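Local coordinates for DNA damage response protein Rtt109, putative (Neosartorya fumigata, PDB 5ZB9) that probably transfers the acetyl group of acetyl-CoA to lysine side chains of histones, histone H3 among them, at residues 59-64 with 101-106; 74-79 with 89-94; 180-185 with 230-235. One frame throughout, in Å; residues are numbered along the deposited sequence.

Contact 1 (59-64 with 101-106)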
ATOM      1  N   VAL A  59      -1.604  -7.212  14.958  1.00 20.61           N
ATOM      2  CA  VAL A  59      -1.963  -6.491  16.162  1.00 24.59           C
ATOM      3  C   VAL A  59      -2.949  -7.327  16.953  1.00 26.12           C
ATOM      4  O   VAL A  59      -3.933  -7.820  16.411  1.00 25.79           O
ATOM      5  CB  VAL A  59      -2.569  -5.110  15.850  1.00 24.48           C
ATOM      6  CG1 VAL A  59      -2.867  -4.357  17.141  1.00 19.35           C
ATOM      7  CG2 VAL A  59      -1.624  -4.308  14.956  1.00 20.46           C
ATOM      8  N   SER A  60      -2.667  -7.500  18.237  1.00 24.91           N
ATOM      9  CA  SER A  60      -3.528  -8.310  19.079  1.00 28.26           C
ATOM     10  C   SER A  60      -3.873  -7.574  20.359  1.00 27.61           C
ATOM     11  O   SER A  60      -3.244  -6.575  20.713  1.00 27.57           O
ATOM     12  CB  SER A  60      -2.867  -9.656  19.397  1.00 25.43           C
ATOM     13  OG  SER A  60      -1.564  -9.466  19.923  1.00 34.42           O
ATOM     14  N   ILE A  61      -4.904  -8.071  21.028  1.00 25.01           N
ATOM     15  CA  ILE A  61      -5.292  -7.575  22.329  1.00 32.96           C
ATOM     16  C   ILE A  61      -5.360  -8.731  23.315  1.00 32.44           C
ATOM     17  O   ILE A  61      -5.496  -9.886  22.917  1.00 39.12           O
ATOM     18  CB  ILE A  61      -6.647  -6.872  22.276  1.00 36.30           C
ATOM     19  CG1 ILE A  61      -7.703  -7.830  21.728  1.00 35.85           C
ATOM     20  CG2 ILE A  61      -6.551  -5.625  21.425  1.00 32.09           C
ATOM     21  CD1 ILE A  61      -9.100  -7.302  21.821  1.00 43.99           C
ATOM     22  N   SER A  62      -5.253  -8.411  24.597  1.00 39.86           N
ATOM     23  CA  SER A  62      -5.448  -9.394  25.660  1.00 51.23           C
ATOM     24  C   SER A  62      -6.814  -9.184  26.312  1.00 55.04           C
ATOM     25  O   SER A  62      -7.004  -8.205  27.034  1.00 59.74           O
ATOM     26  CB  SER A  62      -4.334  -9.287  26.713  1.00 52.72           C
ATOM     27  OG  SER A  62      -3.044  -9.444  26.134  1.00 51.78           O
ATOM     28  N   PRO A  63      -7.770 -10.097  26.058  1.00 55.25           N
ATOM     29  CA  PRO A  63      -9.119  -9.979  26.636  1.00 64.21           C
ATOM     30  C   PRO A  63      -9.090  -9.908  28.170  1.00 72.15           C
ATOM     31  O   PRO A  63      -9.973  -9.307  28.786  1.00 74.48           O
ATOM     32  CB  PRO A  63      -9.826 -11.251  26.160  1.00 56.82           C
ATOM     33  CG  PRO A  63      -9.040 -11.716  24.981  1.00 48.36           C
ATOM     34  CD  PRO A  63      -7.620 -11.322  25.254  1.00 46.37           C
ATOM     35  N   ASN A  64      -8.076 -10.522  28.772  1.00 67.28           N
ATOM     36  CA  ASN A  64      -7.809 -10.350  30.193  1.00 73.05           C
ATOM     37  C   ASN A  64      -6.331 -10.078  30.430  1.00 76.50           C
ATOM     38  O   ASN A  64      -5.475 -10.889  30.066  1.00 77.68           O
ATOM     39  CB  ASN A  64      -8.247 -11.579  30.984  1.00 72.95           C
ATOM     40  CG  ASN A  64      -9.720 -11.860  30.842  1.00 75.28           C
ATOM     41  OD1 ASN A  64     -10.557 -11.110  31.350  1.00 82.36           O
ATOM     42  ND2 ASN A  64     -10.054 -12.944  30.149  1.00 73.06           N
ATOM     43  N   HIS A 101     -13.891  -6.238  19.653  1.00 47.04           N
ATOM     44  CA  HIS A 101     -14.910  -5.918  20.656  1.00 46.86           C
ATOM     45  C   HIS A 101     -14.576  -6.485  22.044  1.00 48.86           C
ATOM     46  O   HIS A 101     -15.080  -5.999  23.055  1.00 48.84           O
ATOM     47  CB  HIS A 101     -16.285  -6.419  20.203  1.00 45.28           C
ATOM     48  CG  HIS A 101     -16.403  -7.909  20.148  1.00 44.02           C
ATOM     49  ND1 HIS A 101     -16.022  -8.646  19.048  1.00 46.43           N
ATOM     50  CD2 HIS A 101     -16.876  -8.800  21.051  1.00 51.85           C
ATOM     51  CE1 HIS A 101     -16.238  -9.928  19.282  1.00 45.67           C
ATOM     52  NE2 HIS A 101     -16.762 -10.048  20.488  1.00 47.75           N
ATOM     53  N   LEU A 102     -13.712  -7.497  22.091  1.00 46.95           N
ATOM     54  CA  LEU A 102     -13.281  -8.079  23.361  1.00 42.67           C
ATOM     55  C   LEU A 102     -12.332  -7.167  24.129  1.00 52.25           C
ATOM     56  O   LEU A 102     -11.838  -7.529  25.201  1.00 54.93           O
ATOM     57  CB  LEU A 102     -12.604  -9.426  23.128  1.00 40.57           C
ATOM     58  CG  LEU A 102     -13.464 -10.471  22.425  1.00 47.87           C
ATOM     59  CD1 LEU A 102     -12.650 -11.734  22.190  1.00 40.53           C
ATOM     60  CD2 LEU A 102     -14.708 -10.758  23.246  1.00 37.99           C
ATOM     61  N   LEU A 103     -12.067  -5.988  23.576  1.00 54.09           N
ATOM     62  CA  LEU A 103     -11.177  -5.043  24.224  1.00 53.75           C
ATOM     63  C   LEU A 103     -11.968  -4.141  25.146  1.00 62.68           C
ATOM     64  O   LEU A 103     -12.728  -3.286  24.687  1.00 66.58           O
ATOM     65  CB  LEU A 103     -10.418  -4.212  23.192  1.00 55.42           C
ATOM     66  CG  LEU A 103      -9.340  -3.303  23.782  1.00 60.05           C
ATOM     67  CD1 LEU A 103      -8.331  -4.112  24.593  1.00 46.28           C
ATOM     68  CD2 LEU A 103      -8.652  -2.532  22.679  1.00 56.69           C
ATOM     69  N   LYS A 104     -11.783  -4.344  26.447  1.00 66.73           N
ATOM     70  CA  LYS A 104     -12.468  -3.556  27.464  1.00 74.74           C
ATOM     71  C   LYS A 104     -12.221  -2.056  27.276  1.00 80.66           C
ATOM     72  O   LYS A 104     -11.072  -1.613  27.199  1.00 73.62           O
ATOM     73  CB  LYS A 104     -12.022  -3.996  28.861  1.00 78.76           C
ATOM     74  CG  LYS A 104     -12.257  -5.477  29.153  1.00 77.92           C
ATOM     75  CD  LYS A 104     -11.894  -5.820  30.592  1.00 75.08           C
ATOM     76  CE  LYS A 104     -12.292  -7.247  30.954  1.00 82.95           C
ATOM     77  NZ  LYS A 104     -11.544  -8.272  30.170  1.00 82.60           N
ATOM     78  N   ASN A 105     -13.315  -1.295  27.193  1.00 80.91           N
ATOM     79  CA  ASN A 105     -13.271   0.154  26.984  1.00 85.54           C
ATOM     80  C   ASN A 105     -12.514   0.551  25.719  1.00 90.13           C
ATOM     81  O   ASN A 105     -11.485   1.224  25.795  1.00 92.29           O
ATOM     82  CB  ASN A 105     -12.640   0.859  28.192  1.00 91.13           C
ATOM     83  CG  ASN A 105     -13.482   0.739  29.446  1.00 96.39           C
ATOM     84  OD1 ASN A 105     -14.291   1.616  29.751  1.00101.79           O
ATOM     85  ND2 ASN A 105     -13.291  -0.348  30.185  1.00 94.91           N
ATOM     86  N   ALA A 106     -13.024   0.137  24.563  1.00 86.94           N
ATOM     87  CA  ALA A 106     -12.391   0.463  23.286  1.00 89.99           C
ATOM     88  C   ALA A 106     -13.102   1.628  22.606  1.00 93.52           C
ATOM     89  O   ALA A 106     -14.196   1.454  22.073  1.00 94.44           O
ATOM     90  CB  ALA A 106     -12.377  -0.756  22.371  1.00 86.98           C
TER

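Contact 2 (74-79 with 89-94)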
ATOM      1  N   PHE A  74      -6.092  -7.603  13.942  1.00 26.89           N
ATOM      2  CA  PHE A  74      -5.811  -6.926  12.689  1.00 23.13           C
ATOM      3  C   PHE A  74      -4.492  -7.378  12.102  1.00 22.62           C
ATOM      4  O   PHE A  74      -3.534  -7.619  12.827  1.00 23.89           O
ATOM      5  CB  PHE A  74      -5.800  -5.410  12.901  1.00 23.37           C
ATOM      6  CG  PHE A  74      -5.721  -4.617  11.627  1.00 24.57           C
ATOM      7  CD1 PHE A  74      -6.779  -4.618  10.724  1.00 29.68           C
ATOM      8  CD2 PHE A  74      -4.601  -3.850  11.338  1.00 21.68           C
ATOM      9  CE1 PHE A  74      -6.716  -3.880   9.542  1.00 25.69           C
ATOM     10  CE2 PHE A  74      -4.532  -3.105  10.167  1.00 21.44           C
ATOM     11  CZ  PHE A  74      -5.592  -3.121   9.267  1.00 20.34           C
ATOM     12  N   GLY A  75      -4.448  -7.497  10.783  1.00 22.26           N
ATOM     13  CA  GLY A  75      -3.220  -7.841  10.098  1.00 23.20           C
ATOM     14  C   GLY A  75      -3.056  -6.997   8.849  1.00 28.32           C
ATOM     15  O   GLY A  75      -4.003  -6.830   8.073  1.00 27.79           O
ATOM     16  N   ILE A  76      -1.864  -6.451   8.648  1.00 21.45           N
ATOM     17  CA  ILE A  76      -1.625  -5.667   7.447  1.00 22.70           C
ATOM     18  C   ILE A  76      -0.258  -5.985   6.861  1.00 24.65           C
ATOM     19  O   ILE A  76       0.761  -5.940   7.561  1.00 23.63           O
ATOM     20  CB  ILE A  76      -1.766  -4.145   7.725  1.00 22.07           C
ATOM     21  CG1 ILE A  76      -1.420  -3.338   6.484  1.00 15.78           C
ATOM     22  CG2 ILE A  76      -0.923  -3.703   8.925  1.00 19.80           C
ATOM     23  CD1 ILE A  76      -1.781  -1.885   6.614  1.00 17.50           C
ATOM     24  N   GLU A  77      -0.249  -6.354   5.580  1.00 22.94           N
ATOM     25  CA  GLU A  77       1.002  -6.597   4.878  1.00 22.24           C
ATOM     26  C   GLU A  77       1.304  -5.442   3.946  1.00 22.23           C
ATOM     27  O   GLU A  77       0.432  -4.969   3.221  1.00 22.96           O
ATOM     28  CB  GLU A  77       0.967  -7.904   4.087  1.00 22.81           C
ATOM     29  CG  GLU A  77       2.302  -8.219   3.406  1.00 25.90           C
ATOM     30  CD  GLU A  77       2.295  -9.533   2.632  1.00 39.82           C
ATOM     31  OE1 GLU A  77       3.119 -10.419   2.953  1.00 37.89           O
ATOM     32  OE2 GLU A  77       1.482  -9.675   1.693  1.00 39.96           O
ATOM     33  N   VAL A  78       2.549  -4.985   3.976  1.00 24.32           N
ATOM     34  CA  VAL A  78       2.983  -3.899   3.116  1.00 23.00           C
ATOM     35  C   VAL A  78       4.267  -4.273   2.396  1.00 26.32           C
ATOM     36  O   VAL A  78       5.224  -4.699   3.032  1.00 26.45           O
ATOM     37  CB  VAL A  78       3.226  -2.621   3.910  1.00 24.31           C
ATOM     38  CG1 VAL A  78       3.583  -1.499   2.971  1.00 21.19           C
ATOM     39  CG2 VAL A  78       2.001  -2.267   4.752  1.00 22.83           C
ATOM     40  N   LEU A  79       4.283  -4.121   1.073  1.00 22.22           N
ATOM     41  CA  LEU A  79       5.477  -4.395   0.287  1.00 20.14           C
ATOM     42  C   LEU A  79       6.185  -3.097  -0.078  1.00 25.41           C
ATOM     43  O   LEU A  79       5.566  -2.174  -0.620  1.00 27.11           O
ATOM     44  CB  LEU A  79       5.122  -5.169  -0.979  1.00 23.58           C
ATOM     45  CG  LEU A  79       4.149  -6.339  -0.819  1.00 31.29           C
ATOM     46  CD1 LEU A  79       3.804  -6.919  -2.190  1.00 28.18           C
ATOM     47  CD2 LEU A  79       4.717  -7.410   0.101  1.00 28.82           C
ATOM     48  N   ILE A  89       5.657   2.121  -1.625  1.00 18.16           N
ATOM     49  CA  ILE A  89       5.082   1.430  -0.489  1.00 18.38           C
ATOM     50  C   ILE A  89       3.663   0.947  -0.826  1.00 21.92           C
ATOM     51  O   ILE A  89       2.723   1.740  -0.931  1.00 19.03           O
ATOM     52  CB  ILE A  89       5.078   2.333   0.738  1.00 22.20           C
ATOM     53  CG1 ILE A  89       6.519   2.754   1.063  1.00 23.41           C
ATOM     54  CG2 ILE A  89       4.459   1.625   1.923  1.00 16.49           C
ATOM     55  CD1 ILE A  89       6.632   3.613   2.291  1.00 26.64           C
ATOM     56  N   PHE A  90       3.526  -0.364  -1.015  1.00 19.96           N
ATOM     57  CA  PHE A  90       2.277  -0.941  -1.494  1.00 19.58           C
ATOM     58  C   PHE A  90       1.615  -1.821  -0.450  1.00 19.55           C
ATOM     59  O   PHE A  90       2.248  -2.722   0.100  1.00 20.34           O
ATOM     60  CB  PHE A  90       2.521  -1.760  -2.768  1.00 21.12           C
ATOM     61  CG  PHE A  90       1.316  -2.523  -3.233  1.00 17.07           C
ATOM     62  CD1 PHE A  90       0.254  -1.866  -3.831  1.00 17.06           C
ATOM     63  CD2 PHE A  90       1.246  -3.897  -3.073  1.00 16.96           C
ATOM     64  CE1 PHE A  90      -0.867  -2.571  -4.263  1.00 17.60           C
ATOM     65  CE2 PHE A  90       0.132  -4.606  -3.501  1.00 18.55           C
ATOM     66  CZ  PHE A  90      -0.927  -3.941  -4.097  1.00 18.26           C
ATOM     67  N   VAL A  91       0.338  -1.559  -0.184  1.00 16.58           N
ATOM     68  CA  VAL A  91      -0.435  -2.382   0.741  1.00 18.27           C
ATOM     69  C   VAL A  91      -0.959  -3.608   0.000  1.00 22.63           C
ATOM     70  O   VAL A  91      -1.716  -3.472  -0.959  1.00 21.04           O
ATOM     71  CB  VAL A  91      -1.617  -1.605   1.347  1.00 20.05           C
ATOM     72  CG1 VAL A  91      -2.328  -2.449   2.399  1.00 17.87           C
ATOM     73  CG2 VAL A  91      -1.143  -0.277   1.923  1.00 16.42           C
ATOM     74  N   SER A  92      -0.553  -4.798   0.425  1.00 19.74           N
ATOM     75  CA  SER A  92      -0.963  -6.003  -0.278  1.00 23.46           C
ATOM     76  C   SER A  92      -2.106  -6.706   0.432  1.00 27.44           C
ATOM     77  O   SER A  92      -2.940  -7.335  -0.210  1.00 34.85           O
ATOM     78  CB  SER A  92       0.214  -6.959  -0.444  1.00 26.16           C
ATOM     79  OG  SER A  92       0.806  -7.254   0.806  1.00 34.34           O
ATOM     80  N   LYS A  93      -2.153  -6.583   1.754  1.00 26.49           N
ATOM     81  CA  LYS A  93      -3.158  -7.276   2.561  1.00 28.97           C
ATOM     82  C   LYS A  93      -3.559  -6.448   3.772  1.00 26.94           C
ATOM     83  O   LYS A  93      -2.726  -5.778   4.386  1.00 30.71           O
ATOM     84  CB  LYS A  93      -2.630  -8.642   3.039  1.00 32.05           C
ATOM     85  CG  LYS A  93      -2.381  -9.663   1.944  1.00 35.31           C
ATOM     86  CD  LYS A  93      -1.482 -10.807   2.424  1.00 43.91           C
ATOM     87  CE  LYS A  93      -1.087 -11.700   1.253  1.00 44.03           C
ATOM     88  NZ  LYS A  93       0.103 -12.544   1.541  1.00 58.82           N
ATOM     89  N   ALA A  94      -4.833  -6.511   4.127  1.00 28.67           N
ATOM     90  CA  ALA A  94      -5.320  -5.866   5.336  1.00 22.48           C
ATOM     91  C   ALA A  94      -6.652  -6.476   5.715  1.00 31.01           C
ATOM     92  O   ALA A  94      -7.627  -6.343   4.984  1.00 33.08           O
ATOM     93  CB  ALA A  94      -5.452  -4.369   5.145  1.00 18.84           C
TER

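Contact 3 (180-185 with 230-235)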
ATOM      1  N   TYR A 180       2.652  16.892   4.592  1.00 33.25           N
ATOM      2  CA  TYR A 180       3.512  17.432   3.546  1.00 27.94           C
ATOM      3  C   TYR A 180       2.918  18.688   2.932  1.00 29.88           C
ATOM      4  O   TYR A 180       1.731  18.976   3.100  1.00 33.65           O
ATOM      5  CB  TYR A 180       3.750  16.386   2.462  1.00 29.44           C
ATOM      6  CG  TYR A 180       4.445  15.143   2.966  1.00 30.18           C
ATOM      7  CD1 TYR A 180       3.718  14.038   3.390  1.00 27.84           C
ATOM      8  CD2 TYR A 180       5.829  15.076   3.020  1.00 26.99           C
ATOM      9  CE1 TYR A 180       4.354  12.904   3.855  1.00 26.48           C
ATOM     10  CE2 TYR A 180       6.469  13.952   3.483  1.00 27.13           C
ATOM     11  CZ  TYR A 180       5.731  12.867   3.900  1.00 30.60           C
ATOM     12  OH  TYR A 180       6.381  11.738   4.364  1.00 37.34           O
ATOM     13  N   GLU A 181       3.747  19.433   2.213  1.00 31.77           N
ATOM     14  CA  GLU A 181       3.314  20.699   1.632  1.00 35.26           C
ATOM     15  C   GLU A 181       2.418  20.496   0.415  1.00 33.59           C
ATOM     16  O   GLU A 181       2.602  19.542  -0.346  1.00 30.54           O
ATOM     17  CB  GLU A 181       4.530  21.544   1.248  1.00 35.77           C
ATOM     18  CG  GLU A 181       5.304  22.051   2.440  1.00 46.32           C
ATOM     19  CD  GLU A 181       4.417  22.780   3.432  1.00 52.09           C
ATOM     20  OE1 GLU A 181       3.870  23.847   3.073  1.00 51.78           O
ATOM     21  OE2 GLU A 181       4.256  22.277   4.567  1.00 55.17           O
ATOM     22  N   PRO A 182       1.437  21.392   0.232  1.00 32.18           N
ATOM     23  CA  PRO A 182       0.592  21.371  -0.968  1.00 30.00           C
ATOM     24  C   PRO A 182       1.409  21.570  -2.234  1.00 35.12           C
ATOM     25  O   PRO A 182       2.508  22.116  -2.184  1.00 42.56           O
ATOM     26  CB  PRO A 182      -0.366  22.547  -0.750  1.00 26.85           C
ATOM     27  CG  PRO A 182      -0.394  22.743   0.721  1.00 33.51           C
ATOM     28  CD  PRO A 182       0.993  22.406   1.202  1.00 28.53           C
ATOM     29  N   GLU A 183       0.875  21.124  -3.362  1.00 41.05           N
ATOM     30  CA  GLU A 183       1.534  21.316  -4.647  1.00 43.07           C
ATOM     31  C   GLU A 183       0.591  22.019  -5.622  1.00 48.99           C
ATOM     32  O   GLU A 183      -0.621  22.070  -5.408  1.00 40.88           O
ATOM     33  CB  GLU A 183       2.005  19.976  -5.209  1.00 33.24           C
ATOM     34  CG  GLU A 183       2.881  19.198  -4.240  1.00 38.07           C
ATOM     35  CD  GLU A 183       3.378  17.874  -4.808  1.00 40.56           C
ATOM     36  OE1 GLU A 183       2.540  17.076  -5.289  1.00 35.64           O
ATOM     37  OE2 GLU A 183       4.609  17.633  -4.768  1.00 36.92           O
ATOM     38  N   THR A 184       1.154  22.547  -6.703  1.00 56.95           N
ATOM     39  CA  THR A 184       0.414  23.418  -7.602  1.00 56.21           C
ATOM     40  C   THR A 184      -0.044  22.732  -8.880  1.00 65.67           C
ATOM     41  O   THR A 184      -1.042  23.132  -9.480  1.00 72.75           O
ATOM     42  CB  THR A 184       1.258  24.629  -7.978  1.00 60.56           C
ATOM     43  OG1 THR A 184       2.612  24.203  -8.176  1.00 68.85           O
ATOM     44  CG2 THR A 184       1.215  25.658  -6.862  1.00 63.69           C
ATOM     45  N   GLY A 185       0.681  21.705  -9.304  1.00 65.74           N
ATOM     46  CA  GLY A 185       0.322  21.006 -10.524  1.00 77.65           C
ATOM     47  C   GLY A 185       1.523  20.661 -11.382  1.00 86.35           C
ATOM     48  O   GLY A 185       2.326  21.534 -11.724  1.00 84.54           O
ATOM     49  N   LYS A 230      -8.468  26.018  -4.706  1.00 27.93           N
ATOM     50  CA  LYS A 230      -8.489  25.555  -6.096  1.00 28.96           C
ATOM     51  C   LYS A 230      -7.099  25.397  -6.706  1.00 31.03           C
ATOM     52  O   LYS A 230      -6.894  24.531  -7.555  1.00 34.50           O
ATOM     53  CB  LYS A 230      -9.289  26.508  -6.984  1.00 34.33           C
ATOM     54  CG  LYS A 230     -10.787  26.492  -6.777  1.00 42.79           C
ATOM     55  CD  LYS A 230     -11.489  27.209  -7.931  1.00 44.43           C
ATOM     56  CE  LYS A 230     -12.670  28.045  -7.444  1.00 57.36           C
ATOM     57  NZ  LYS A 230     -12.242  29.301  -6.746  1.00 52.46           N
ATOM     58  N   ASP A 231      -6.159  26.241  -6.283  1.00 28.16           N
ATOM     59  CA  ASP A 231      -4.819  26.271  -6.868  1.00 28.39           C
ATOM     60  C   ASP A 231      -3.889  25.206  -6.300  1.00 31.26           C
ATOM     61  O   ASP A 231      -2.866  24.892  -6.899  1.00 35.03           O
ATOM     62  CB  ASP A 231      -4.179  27.658  -6.684  1.00 27.87           C
ATOM     63  CG  ASP A 231      -3.982  28.044  -5.212  1.00 34.35           C
ATOM     64  OD1 ASP A 231      -4.707  27.531  -4.337  1.00 35.14           O
ATOM     65  OD2 ASP A 231      -3.104  28.891  -4.928  1.00 43.29           O
ATOM     66  N   ARG A 232      -4.236  24.656  -5.140  1.00 29.20           N
ATOM     67  CA  ARG A 232      -3.410  23.625  -4.522  1.00 31.73           C
ATOM     68  C   ARG A 232      -4.226  22.459  -3.978  1.00 29.85           C
ATOM     69  O   ARG A 232      -4.224  22.219  -2.770  1.00 28.87           O
ATOM     70  CB  ARG A 232      -2.570  24.216  -3.386  1.00 34.85           C
ATOM     71  CG  ARG A 232      -1.328  24.968  -3.830  1.00 41.99           C
ATOM     72  CD  ARG A 232      -1.463  26.438  -3.511  1.00 53.37           C
ATOM     73  NE  ARG A 232      -0.286  26.986  -2.841  1.00 54.08           N
ATOM     74  CZ  ARG A 232      -0.106  26.977  -1.524  1.00 54.52           C
ATOM     75  NH1 ARG A 232       0.993  27.507  -1.000  1.00 54.83           N
ATOM     76  NH2 ARG A 232      -1.024  26.439  -0.730  1.00 45.99           N
ATOM     77  N   PRO A 233      -4.917  21.722  -4.863  1.00 25.24           N
ATOM     78  CA  PRO A 233      -5.689  20.578  -4.360  1.00 27.10           C
ATOM     79  C   PRO A 233      -4.771  19.482  -3.830  1.00 25.06           C
ATOM     80  O   PRO A 233      -3.644  19.323  -4.312  1.00 20.99           O
ATOM     81  CB  PRO A 233      -6.475  20.106  -5.591  1.00 28.32           C
ATOM     82  CG  PRO A 233      -5.631  20.540  -6.759  1.00 29.56           C
ATOM     83  CD  PRO A 233      -4.954  21.819  -6.335  1.00 27.56           C
ATOM     84  N   ARG A 234      -5.238  18.755  -2.821  1.00 25.91           N
ATOM     85  CA  ARG A 234      -4.458  17.664  -2.257  1.00 21.07           C
ATOM     86  C   ARG A 234      -4.984  16.316  -2.764  1.00 23.69           C
ATOM     87  O   ARG A 234      -4.273  15.312  -2.716  1.00 21.70           O
ATOM     88  CB  ARG A 234      -4.487  17.718  -0.730  1.00 27.16           C
ATOM     89  CG  ARG A 234      -4.244  19.105  -0.122  1.00 30.17           C
ATOM     90  CD  ARG A 234      -2.918  19.732  -0.559  1.00 29.04           C
ATOM     91  NE  ARG A 234      -1.760  18.854  -0.381  1.00 23.98           N
ATOM     92  CZ  ARG A 234      -1.133  18.674   0.774  1.00 24.55           C
ATOM     93  NH1 ARG A 234      -1.561  19.298   1.856  1.00 29.20           N
ATOM     94  NH2 ARG A 234      -0.086  17.868   0.855  1.00 22.26           N
ATOM     95  N   TRP A 235      -6.230  16.302  -3.244  1.00 19.11           N
ATOM     96  CA  TRP A 235      -6.811  15.116  -3.876  1.00 19.78           C
ATOM     97  C   TRP A 235      -7.159  15.389  -5.334  1.00 22.72           C
ATOM     98  O   TRP A 235      -7.825  16.373  -5.655  1.00 23.70           O
ATOM     99  CB  TRP A 235      -8.051  14.643  -3.116  1.00 16.84           C
ATOM    100  CG  TRP A 235      -7.695  14.063  -1.785  1.00 20.85           C
ATOM    101  CD1 TRP A 235      -7.532  14.742  -0.615  1.00 18.71           C
ATOM    102  CD2 TRP A 235      -7.420  12.687  -1.493  1.00 16.57           C
ATOM    103  NE1 TRP A 235      -7.183  13.875   0.392  1.00 21.34           N
ATOM    104  CE2 TRP A 235      -7.111  12.607  -0.122  1.00 19.44           C
ATOM    105  CE3 TRP A 235      -7.416  11.516  -2.257  1.00 21.72           C
ATOM    106  CZ2 TRP A 235      -6.800  11.401   0.505  1.00 19.60           C
ATOM    107  CZ3 TRP A 235      -7.104  10.314  -1.632  1.00 20.47           C
ATOM    108  CH2 TRP A 235      -6.799  10.268  -0.266  1.00 22.19           C
TER
HETATM  109  O   HOH W   1      -1.050  18.890  -3.039  1.00 25.19           O
HETATM  110  O   HOH W   2      -2.024  19.787  -6.674  1.00 40.49           O

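Contact 1 (59-64 with 101-106)
The end of strand 50-61 and the loop at 101-106 approach each other without a backbone hydrogen bond between them; their closest CA atoms, those of P63 and L102, are 5.6 Å apart. I61 packs on L103, and P63 on L102. The CD1 methyl of I61 lies 3.6 Å from CB of L103 and also comes near the backbone that links L102 to L103, while CG2 of I61 meets both methyls of L103, at 3.9 Å from CD1 and from CD2. I61 reaches that far because CG1 is set between the backbone N and the carbonyl carbon (chi1 57°) and CD1 extends straight on from it (chi2 172°). L102 offers its CB to both neighbours, 4.3 Å from I61 CD1 and 4.5 Å from P63 CB. At the solvent-exposed end K104 bends toward N64, but a hydrogen bond from NZ to N64 OD1 is doubtful, NZ being modelled too close to P63 O. This is a surface contact where the apolar part continues into the sheet: I61 packs on V23 of strand 22-35 and on V71 and I73 of strand 71-82, L103 touches V21, and helix 111-127 follows the loop.

Contact 2 (74-79 with 89-94)
A classic beta bulge interrupts this antiparallel hairpin: S92 and K93 both sit opposite E77, and the carbonyl O of E77 takes both N-H groups, S92 N at 3.0 Å and K93 N more weakly at 3.4 Å. E77 N returns a bond to K93 O, 2.8 Å. Past the bulge regular pairing resumes, with L79 and F90 exchanging two backbone bonds. The extra residue turns S92 toward E77, whose CG stands anti to its own N (chi1 -177°) and whose chain runs out straight alongside K93. OE2 of E77 therefore accepts S92 OG at 2.7 Å, on the anti side of the carboxylate and 23° out of its plane, and forms a salt bridge with K93 NZ at 3.2 Å, its hydrogen bond weak. V78 CG1 meets I89 CG2 at 3.4 Å, while I76 packs near V91 and A94, covered by F119 of helix 111-127. A94, whose CA-H points at G75 O, lines the site where CoA binds in another structure of this protein; none is bound here. The carboxylate of E77 is buried but well supplied: S92 and K93 hold OE2, Y424 holds OE1, and the nearby ammonium would favour the charged form.

Contact 3 (180-185 with 230-235)
P182 and R234 meet at the middle of this contact, where the guanidinium of R234 lies with one face against the backbone of 181-182: P182 CA is 3.5 Å above its plane, toward the rim, and E181 C is close by on the same face. R234 is bent at chi2 and chi3 (-57° and -51°), which folds the group back over the proline and sets its CD 3.8 Å from P182 CB. From there NH2 donates to the carbonyl O of Y180 at 3.1 Å, a bent bond that arrives far above the carbonyl plane. The same CB of P182 also touches CB of R232 at 3.8 Å. R232 then runs beside T184, CG to CG2 4.0 Å, and its CA-H points at the carbonyl O of E183, 3.3 Å away.

Two waters make up the next shell. One accepts from E183 N and from R234 NE, the latter at 2.8 Å, and donates to P233 O. The other donates to both E183 O and P233 O. P233 thus holds the opposite loop through its carbonyl and two waters, with no direct hydrogen bond.

Further out, R234 NH2 also bonds to A203 O and, weakly, to L177 O, so it bridges three backbone carbonyls. E183 turns away from 230-235, its carboxylate held by S202, T204 and N324, while T184 OG1 pairs with E197. The contact brings the loop after helix 162-177 against the one that leads into strand 235-236. Backbone bonds from E181 to S201 and A203, and from R234 to A205, tie both loops to strand 202-208 and its approach, and W235 packs back on helix 162-177.

From the N terminus, strand 50-61 leads into contact 1, whose second half arrives only after two more strands; the hairpin of 71-82 and 86-96, paired in contact 2, therefore falls entirely within the loop that contact 1 closes. The two also touch directly, V59 N lying 2.9 Å from F74 O, since strands 50-61 and 71-82 are neighbours in the sheet. Contact 3 comes later in the chain, in series with both, closing the loop from 185 to 230 that contains helix 193-198 and strand 202-208. Its centre is about 27 Å from that of contact 2 and about 40 Å from that of contact 1, beside the sheet's 202-208 and 235-236 strands.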